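Local coordinates for pyrroline carboxylate reductase (Plasmodium falciparum, PDB 2RCY), which probably catalyses the NADPH-dependent reduction of pyrroline-5-carboxylate to proline, the last step of proline synthesis, and binds NADP, at residues A[8-13]-A[50-55]; A[109-114]-A[157-162]. All blocks are in the same frame, centred on the assembly; numbering follows the deposited sequence.

Contact 1 (A[8-13]-A[50-55]). With NAP (NADP nicotinamide-adenine-dinucleotide phosphate), chain G.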
loop_
_atom_site.group_PDB
_atom_site.type_symbol
_atom_site.label_atom_id
_atom_site.label_comp_id
_atom_site.label_asym_id
_atom_site.label_seq_id
_atom_site.Cartn_x
_atom_site.Cartn_y
_atom_site.Cartn_z
ATOM N N GLY A 8 -28.616 27.504 -33.226
ATOM C CA GLY A 8 -28.213 26.301 -33.950
ATOM C C GLY A 8 -27.249 25.429 -33.173
ATOM O O GLY A 8 -26.252 25.914 -32.640
ATOM N N PHE A 9 -27.552 24.135 -33.118
ATOM C CA PHE A 9 -26.723 23.171 -32.399
ATOM C C PHE A 9 -26.027 22.209 -33.356
ATOM O O PHE A 9 -26.665 21.354 -33.973
ATOM C CB PHE A 9 -27.558 22.399 -31.370
ATOM C CG PHE A 9 -27.956 23.218 -30.177
ATOM C CD1 PHE A 9 -29.151 23.929 -30.170
ATOM C CD2 PHE A 9 -27.133 23.280 -29.056
ATOM C CE1 PHE A 9 -29.520 24.692 -29.066
ATOM C CE2 PHE A 9 -27.491 24.041 -27.947
ATOM C CZ PHE A 9 -28.687 24.748 -27.953
HETATM N N MSE A 10 -24.712 22.362 -33.474
HETATM C CA MSE A 10 -23.907 21.483 -34.314
HETATM C C MSE A 10 -23.555 20.218 -33.535
HETATM O O MSE A 10 -22.562 20.177 -32.807
HETATM C CB MSE A 10 -22.653 22.206 -34.820
HETATM C CG MSE A 10 -22.957 23.502 -35.568
HETATM SE SE MSE A 10 -21.459 24.262 -36.560
HETATM C CE MSE A 10 -20.212 24.533 -35.093
ATOM N N GLY A 11 -24.395 19.197 -33.690
ATOM C CA GLY A 11 -24.264 17.946 -32.947
ATOM C C GLY A 11 -25.244 17.868 -31.791
ATOM O O GLY A 11 -25.325 18.790 -30.976
ATOM N N LEU A 12 -25.999 16.773 -31.728
ATOM C CA LEU A 12 -26.922 16.532 -30.618
ATOM C C LEU A 12 -26.618 15.223 -29.895
ATOM O O LEU A 12 -27.423 14.288 -29.908
ATOM C CB LEU A 12 -28.384 16.554 -31.085
ATOM C CG LEU A 12 -29.164 17.865 -31.219
ATOM C CD1 LEU A 12 -30.649 17.558 -31.146
ATOM C CD2 LEU A 12 -28.800 18.895 -30.158
ATOM N N GLY A 13 -25.450 15.166 -29.262
ATOM C CA GLY A 13 -25.053 13.994 -28.491
ATOM C C GLY A 13 -25.670 14.006 -27.111
ATOM O O GLY A 13 -26.828 14.385 -26.943
ATOM N N SER A 50 -29.961 20.569 -42.974
ATOM C CA SER A 50 -29.224 19.710 -43.907
ATOM C C SER A 50 -27.725 19.572 -43.621
ATOM O O SER A 50 -27.150 18.501 -43.828
ATOM C CB SER A 50 -29.445 20.184 -45.347
ATOM O OG SER A 50 -28.924 19.253 -46.279
ATOM N N SER A 51 -27.099 20.653 -43.155
ATOM C CA SER A 51 -25.666 20.656 -42.847
ATOM C C SER A 51 -25.307 21.709 -41.798
ATOM O O SER A 51 -26.136 22.549 -41.442
ATOM C CB SER A 51 -24.843 20.882 -44.122
ATOM O OG SER A 51 -25.103 22.156 -44.686
ATOM N N ASN A 52 -24.068 21.651 -41.308
ATOM C CA ASN A 52 -23.542 22.650 -40.378
ATOM C C ASN A 52 -23.374 24.018 -41.031
ATOM O O ASN A 52 -23.543 25.048 -40.377
ATOM C CB ASN A 52 -22.203 22.193 -39.791
ATOM C CG ASN A 52 -22.350 21.046 -38.805
ATOM O OD1 ASN A 52 -21.524 20.135 -38.778
ATOM N ND2 ASN A 52 -23.398 21.088 -37.988
ATOM N N GLU A 53 -23.037 24.012 -42.319
ATOM C CA GLU A 53 -22.837 25.235 -43.098
ATOM C C GLU A 53 -24.145 25.994 -43.292
ATOM O O GLU A 53 -24.187 27.217 -43.144
ATOM C CB GLU A 53 -22.213 24.915 -44.461
ATOM C CG GLU A 53 -20.794 24.347 -44.404
ATOM C CD GLU A 53 -20.746 22.826 -44.304
ATOM O OE1 GLU A 53 -21.738 22.205 -43.862
ATOM O OE2 GLU A 53 -19.702 22.247 -44.671
ATOM N N GLU A 54 -25.204 25.259 -43.627
ATOM C CA GLU A 54 -26.537 25.832 -43.794
ATOM C C GLU A 54 -27.156 26.207 -42.448
ATOM O O GLU A 54 -28.020 27.084 -42.378
ATOM C CB GLU A 54 -27.444 24.869 -44.561
ATOM C CG GLU A 54 -27.178 24.846 -46.062
ATOM C CD GLU A 54 -27.692 23.587 -46.736
ATOM O OE1 GLU A 54 -27.334 22.478 -46.285
ATOM O OE2 GLU A 54 -28.443 23.708 -47.728
ATOM N N LEU A 55 -26.706 25.535 -41.389
ATOM C CA LEU A 55 -27.081 25.883 -40.021
ATOM C C LEU A 55 -26.421 27.199 -39.609
ATOM O O LEU A 55 -27.060 28.050 -38.994
ATOM C CB LEU A 55 -26.695 24.756 -39.054
ATOM C CG LEU A 55 -26.993 24.892 -37.556
ATOM C CD1 LEU A 55 -27.260 23.529 -36.948
ATOM C CD2 LEU A 55 -25.859 25.594 -36.814
HETATM P PA NAP G . -21.274 12.646 -27.982
HETATM O O1A NAP G . -22.441 12.107 -27.194
HETATM O O2A NAP G . -20.387 11.687 -28.739
HETATM O O5B NAP G . -21.830 13.782 -28.978
HETATM C C5B NAP G . -21.260 14.037 -30.260
HETATM C C4B NAP G . -22.399 14.153 -31.263
HETATM O O4B NAP G . -21.985 14.881 -32.422
HETATM C C3B NAP G . -22.870 12.785 -31.734
HETATM O O3B NAP G . -24.246 12.612 -31.383
HETATM C C2B NAP G . -22.693 12.784 -33.242
HETATM O O2B NAP G . -23.831 12.242 -33.911
HETATM C C1B NAP G . -22.504 14.253 -33.597
HETATM N N9A NAP G . -21.577 14.476 -34.740
HETATM C C8A NAP G . -20.583 13.671 -35.149
HETATM N N7A NAP G . -19.971 14.227 -36.219
HETATM C C5A NAP G . -20.589 15.396 -36.476
HETATM C C6A NAP G . -20.406 16.390 -37.433
HETATM N N6A NAP G . -19.427 16.278 -38.363
HETATM N N1A NAP G . -21.215 17.474 -37.426
HETATM C C2A NAP G . -22.191 17.601 -36.512
HETATM N N3A NAP G . -22.388 16.656 -35.579
HETATM C C4A NAP G . -21.600 15.548 -35.539
HETATM O O3 NAP G . -20.343 13.517 -27.000
HETATM P PN NAP G . -20.967 14.528 -25.914
HETATM O O1N NAP G . -20.820 13.892 -24.554
HETATM O O2N NAP G . -22.323 14.997 -26.385
HETATM O O5D NAP G . -19.948 15.768 -25.954
HETATM C C5D NAP G . -19.926 16.708 -27.024
HETATM C C4D NAP G . -19.126 17.931 -26.586
HETATM O O4D NAP G . -19.706 18.505 -25.414
HETATM C C3D NAP G . -17.681 17.586 -26.249
HETATM O O3D NAP G . -16.823 18.489 -26.949
HETATM C C2D NAP G . -17.557 17.781 -24.748
HETATM O O2D NAP G . -16.302 18.360 -24.375
HETATM C C1D NAP G . -18.702 18.723 -24.415
HETATM N N1N NAP G . -19.243 18.524 -23.065
HETATM C C2N NAP G . -19.861 17.375 -22.735
HETATM C C3N NAP G . -20.381 17.194 -21.456
HETATM C C7N NAP G . -21.078 15.914 -21.099
HETATM O O7N NAP G . -21.149 14.913 -21.974
HETATM N N7N NAP G . -21.618 15.794 -19.971
HETATM C C4N NAP G . -20.255 18.214 -20.513
HETATM C C5N NAP G . -19.612 19.392 -20.877
HETATM C C6N NAP G . -19.113 19.519 -22.172
HETATM P P2B NAP G . -24.038 10.652 -34.105
HETATM O O1X NAP G . -25.097 10.562 -35.181
HETATM O O2X NAP G . -22.681 10.130 -34.520
HETATM O O3X NAP G . -24.503 10.168 -32.753
#

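Contact 2 (A[109-114]-A[157-162]). With NAP (NADP nicotinamide-adenine-dinucleotide phosphate), chain G.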
loop_
_atom_site.group_PDB
_atom_site.type_symbol
_atom_site.label_atom_id
_atom_site.label_comp_id
_atom_site.label_asym_id
_atom_site.label_seq_id
_atom_site.Cartn_x
_atom_site.Cartn_y
_atom_site.Cartn_z
ATOM N N ILE A 109 -16.198 34.846 -30.544
ATOM C CA ILE A 109 -16.026 33.524 -29.938
ATOM C C ILE A 109 -16.186 33.561 -28.421
ATOM O O ILE A 109 -15.488 34.303 -27.723
ATOM C CB ILE A 109 -14.660 32.886 -30.319
ATOM C CG1 ILE A 109 -14.508 32.813 -31.843
ATOM C CG2 ILE A 109 -14.522 31.489 -29.706
ATOM C CD1 ILE A 109 -13.073 32.815 -32.327
ATOM N N VAL A 110 -17.116 32.750 -27.927
ATOM C CA VAL A 110 -17.333 32.587 -26.492
ATOM C C VAL A 110 -17.288 31.097 -26.124
ATOM O O VAL A 110 -17.940 30.269 -26.763
ATOM C CB VAL A 110 -18.646 33.294 -26.012
ATOM C CG1 VAL A 110 -19.847 32.874 -26.845
ATOM C CG2 VAL A 110 -18.901 33.055 -24.532
ATOM N N TRP A 111 -16.493 30.768 -25.110
ATOM C CA TRP A 111 -16.315 29.384 -24.678
ATOM C C TRP A 111 -17.100 29.099 -23.398
ATOM O O TRP A 111 -16.717 29.531 -22.310
ATOM C CB TRP A 111 -14.822 29.070 -24.511
ATOM C CG TRP A 111 -14.500 27.665 -24.065
ATOM C CD1 TRP A 111 -15.231 26.533 -24.297
ATOM C CD2 TRP A 111 -13.336 27.246 -23.342
ATOM N NE1 TRP A 111 -14.607 25.442 -23.745
ATOM C CE2 TRP A 111 -13.440 25.850 -23.155
ATOM C CE3 TRP A 111 -12.220 27.917 -22.822
ATOM C CZ2 TRP A 111 -12.468 25.110 -22.473
ATOM C CZ3 TRP A 111 -11.255 27.181 -22.145
ATOM C CH2 TRP A 111 -11.386 25.793 -21.978
ATOM N N VAL A 112 -18.202 28.370 -23.550
ATOM C CA VAL A 112 -19.097 28.048 -22.440
ATOM C C VAL A 112 -18.919 26.590 -22.018
ATOM O O VAL A 112 -18.857 25.694 -22.862
ATOM C CB VAL A 112 -20.584 28.305 -22.819
ATOM C CG1 VAL A 112 -21.508 28.065 -21.626
ATOM C CG2 VAL A 112 -20.770 29.721 -23.352
HETATM N N MSE A 113 -18.832 26.363 -20.710
HETATM C CA MSE A 113 -18.731 25.012 -20.170
HETATM C C MSE A 113 -19.980 24.645 -19.363
HETATM O O MSE A 113 -20.158 25.121 -18.241
HETATM C CB MSE A 113 -17.453 24.853 -19.337
HETATM C CG MSE A 113 -17.168 23.434 -18.855
HETATM SE SE MSE A 113 -17.277 22.068 -20.248
HETATM C CE MSE A 113 -16.050 22.827 -21.564
ATOM N N PRO A 114 -20.858 23.810 -19.951
ATOM C CA PRO A 114 -22.101 23.368 -19.328
ATOM C C PRO A 114 -21.997 22.017 -18.618
ATOM O O PRO A 114 -20.933 21.396 -18.610
ATOM C CB PRO A 114 -23.037 23.241 -20.528
ATOM C CG PRO A 114 -22.129 22.842 -21.670
ATOM C CD PRO A 114 -20.718 23.254 -21.311
ATOM N N LYS A 157 -8.032 31.206 -17.962
ATOM C CA LYS A 157 -7.095 30.308 -17.283
ATOM C C LYS A 157 -7.765 29.452 -16.201
ATOM O O LYS A 157 -7.224 28.418 -15.801
ATOM C CB LYS A 157 -5.904 31.089 -16.707
ATOM C CG LYS A 157 -6.237 32.027 -15.545
ATOM C CD LYS A 157 -4.988 32.708 -14.975
ATOM C CE LYS A 157 -4.040 31.724 -14.285
ATOM N NZ LYS A 157 -4.658 31.043 -13.107
ATOM N N ASP A 158 -8.940 29.885 -15.743
ATOM C CA ASP A 158 -9.704 29.166 -14.722
ATOM C C ASP A 158 -10.723 28.187 -15.314
ATOM O O ASP A 158 -11.423 27.494 -14.574
ATOM C CB ASP A 158 -10.418 30.154 -13.793
ATOM C CG ASP A 158 -9.465 30.898 -12.876
ATOM O OD1 ASP A 158 -8.272 30.533 -12.803
ATOM O OD2 ASP A 158 -9.917 31.858 -12.216
HETATM N N MSE A 159 -10.799 28.132 -16.642
HETATM C CA MSE A 159 -11.784 27.298 -17.335
HETATM C C MSE A 159 -11.537 25.802 -17.174
HETATM O O MSE A 159 -12.482 25.010 -17.171
HETATM C CB MSE A 159 -11.837 27.648 -18.822
HETATM C CG MSE A 159 -12.574 28.940 -19.153
HETATM SE SE MSE A 159 -14.517 28.823 -18.956
HETATM C CE MSE A 159 -14.911 27.423 -20.249
ATOM N N ASP A 160 -10.270 25.421 -17.044
ATOM C CA ASP A 160 -9.881 24.014 -16.959
ATOM C C ASP A 160 -10.278 23.372 -15.628
ATOM O O ASP A 160 -10.810 22.261 -15.609
ATOM C CB ASP A 160 -8.381 23.856 -17.221
ATOM C CG ASP A 160 -7.958 24.445 -18.558
ATOM O OD1 ASP A 160 -8.370 23.911 -19.610
ATOM O OD2 ASP A 160 -7.205 25.441 -18.554
ATOM N N ILE A 161 -10.022 24.079 -14.527
ATOM C CA ILE A 161 -10.437 23.620 -13.197
ATOM C C ILE A 161 -11.963 23.682 -13.026
ATOM O O ILE A 161 -12.560 22.804 -12.398
ATOM C CB ILE A 161 -9.679 24.363 -12.038
ATOM C CG1 ILE A 161 -10.169 23.908 -10.656
ATOM C CG2 ILE A 161 -9.788 25.879 -12.172
ATOM C CD1 ILE A 161 -9.866 22.464 -10.331
ATOM N N ALA A 162 -12.582 24.710 -13.602
ATOM C CA ALA A 162 -14.035 24.864 -13.559
ATOM C C ALA A 162 -14.745 23.743 -14.319
ATOM O O ALA A 162 -15.794 23.270 -13.889
ATOM C CB ALA A 162 -14.439 26.219 -14.097
HETATM P PA NAP G . -21.274 12.646 -27.982
HETATM O O1A NAP G . -22.441 12.107 -27.194
HETATM O O2A NAP G . -20.387 11.687 -28.739
HETATM O O5B NAP G . -21.830 13.782 -28.978
HETATM C C5B NAP G . -21.260 14.037 -30.260
HETATM C C4B NAP G . -22.399 14.153 -31.263
HETATM O O4B NAP G . -21.985 14.881 -32.422
HETATM C C3B NAP G . -22.870 12.785 -31.734
HETATM O O3B NAP G . -24.246 12.612 -31.383
HETATM C C2B NAP G . -22.693 12.784 -33.242
HETATM O O2B NAP G . -23.831 12.242 -33.911
HETATM C C1B NAP G . -22.504 14.253 -33.597
HETATM N N9A NAP G . -21.577 14.476 -34.740
HETATM C C8A NAP G . -20.583 13.671 -35.149
HETATM N N7A NAP G . -19.971 14.227 -36.219
HETATM C C5A NAP G . -20.589 15.396 -36.476
HETATM C C6A NAP G . -20.406 16.390 -37.433
HETATM N N6A NAP G . -19.427 16.278 -38.363
HETATM N N1A NAP G . -21.215 17.474 -37.426
HETATM C C2A NAP G . -22.191 17.601 -36.512
HETATM N N3A NAP G . -22.388 16.656 -35.579
HETATM C C4A NAP G . -21.600 15.548 -35.539
HETATM O O3 NAP G . -20.343 13.517 -27.000
HETATM P PN NAP G . -20.967 14.528 -25.914
HETATM O O1N NAP G . -20.820 13.892 -24.554
HETATM O O2N NAP G . -22.323 14.997 -26.385
HETATM O O5D NAP G . -19.948 15.768 -25.954
HETATM C C5D NAP G . -19.926 16.708 -27.024
HETATM C C4D NAP G . -19.126 17.931 -26.586
HETATM O O4D NAP G . -19.706 18.505 -25.414
HETATM C C3D NAP G . -17.681 17.586 -26.249
HETATM O O3D NAP G . -16.823 18.489 -26.949
HETATM C C2D NAP G . -17.557 17.781 -24.748
HETATM O O2D NAP G . -16.302 18.360 -24.375
HETATM C C1D NAP G . -18.702 18.723 -24.415
HETATM N N1N NAP G . -19.243 18.524 -23.065
HETATM C C2N NAP G . -19.861 17.375 -22.735
HETATM C C3N NAP G . -20.381 17.194 -21.456
HETATM C C7N NAP G . -21.078 15.914 -21.099
HETATM O O7N NAP G . -21.149 14.913 -21.974
HETATM N N7N NAP G . -21.618 15.794 -19.971
HETATM C C4N NAP G . -20.255 18.214 -20.513
HETATM C C5N NAP G . -19.612 19.392 -20.877
HETATM C C6N NAP G . -19.113 19.519 -22.172
HETATM P P2B NAP G . -24.038 10.652 -34.105
HETATM O O1X NAP G . -25.097 10.562 -35.181
HETATM O O2X NAP G . -22.681 10.130 -34.520
HETATM O O3X NAP G . -24.503 10.168 -32.753
#

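Contact 1 (A[8-13]-A[50-55])
Ser51 OG is gripped twice at the start of the helix whose Asn52 and Leu55 pack against Met10 and Gly8: it donates to Glu54 OE1 at 2.8 Å, and as N-cap it accepts from Glu54 N at 3.3 Å. The carboxylate is met on its anti side, slightly out of plane. With its first turn pinned this way, the helix sets Leu55 onto strand 7-10. CG of Leu55 stands anti to the backbone N (chi1 -180°), which sends both methyls to the strand: CD2 sits 3.8 Å from Gly8 CA, and CD1 lies 3.7 Å from Phe9 O. Leu55 CD2 also touches Met10 CG at 3.8 Å. Met10, a selenomethionine, has its SE 3.9 Å from Asn52 CB, while Val74 and Leu75 of helix 71-77 pack on it too. Beyond Met10 the chain enters the glycine-rich turn of a Rossmann fold, where the backbone of two glycines comes close to NADP: Gly11 CA is 3.5 Å from N3A, and Gly13 CA is 3.3 Å from O5B. The side chain of Asn52 lies beside the adenine, consistent with its predicted role in cofactor binding. No hydrogen bond joins the two segments; apolar contacts of Leu55 and Met10 hold the helix start beside the strand that leads to the cofactor.

Contact 2 (A[109-114]-A[157-162])
The indole of Trp111 carries the methyl of Met159 on one face and has Asp160 at its edge. This is a Met-aromatic contact, and it joins strand 108-113 of the Rossmann-type sheet to helix 159-167, in the part of the chain assigned to the dimerisation family. Met159 CE sits 3.6 Å from the centroid of the six-membered ring and 18° off its normal, a CH-pi contact over the face. The selenium of this selenomethionine lies farther up, Met159 SE being 4.9 Å from the centroid of the same six-membered ring of Trp111. Met159 doubles back through bends at chi2 and chi3, and this brings its methyl in over the indole while the start of the side chain lies above the same face, near the CZ3 corner, with Met159 CB 3.4 Å from Trp111 CZ3. The ring itself extends toward the helix because Trp111 CG is anti to the backbone N (chi1 180°).

Polar anchors hold the surroundings. Trp111 NE1 is hydrogen-bonded to Cys91 O, which fixes the turn of the indole, and Asp160 OD1, near the ring plane and 4.3 Å from Trp111 CH2, is bound to Ser257 OG. No hydrogen bond crosses between the segments.

Next along the strand, Met113 presses CB on the same methyl, 3.7 Å from Met159 CE. The selenium of Met113 comes within 3.6 Å of NADP C5N on the nicotinamide ring, and the backbone of the following residue approaches closer still, Pro114 O lying 3.3 Å from that same C5N.

In the fold
Contact 1 and contact 2 serve opposite ends of one NADP molecule: 8-13 with 50-55 meets the adenine and its ribose, while 109-114 lies at the nicotinamide. Their centres are 22 Å apart and their nearest atoms about 8 Å, so they do not touch; the cofactor and the shared sheet connect them. Strands 7-10 and 108-113 run parallel in that sheet, with 61-64 and 86-89 between them. Contact 1 stays within the nucleotide-binding fold. Contact 2 leads from it to the helical region, where Asp158 and Ile161 pack on a second subunit. That subunit also contributes Ser225, hydrogen-bonded to NADP, and Gln14 and Met15 of the same chain as the contacts bind NADP through their backbone amides.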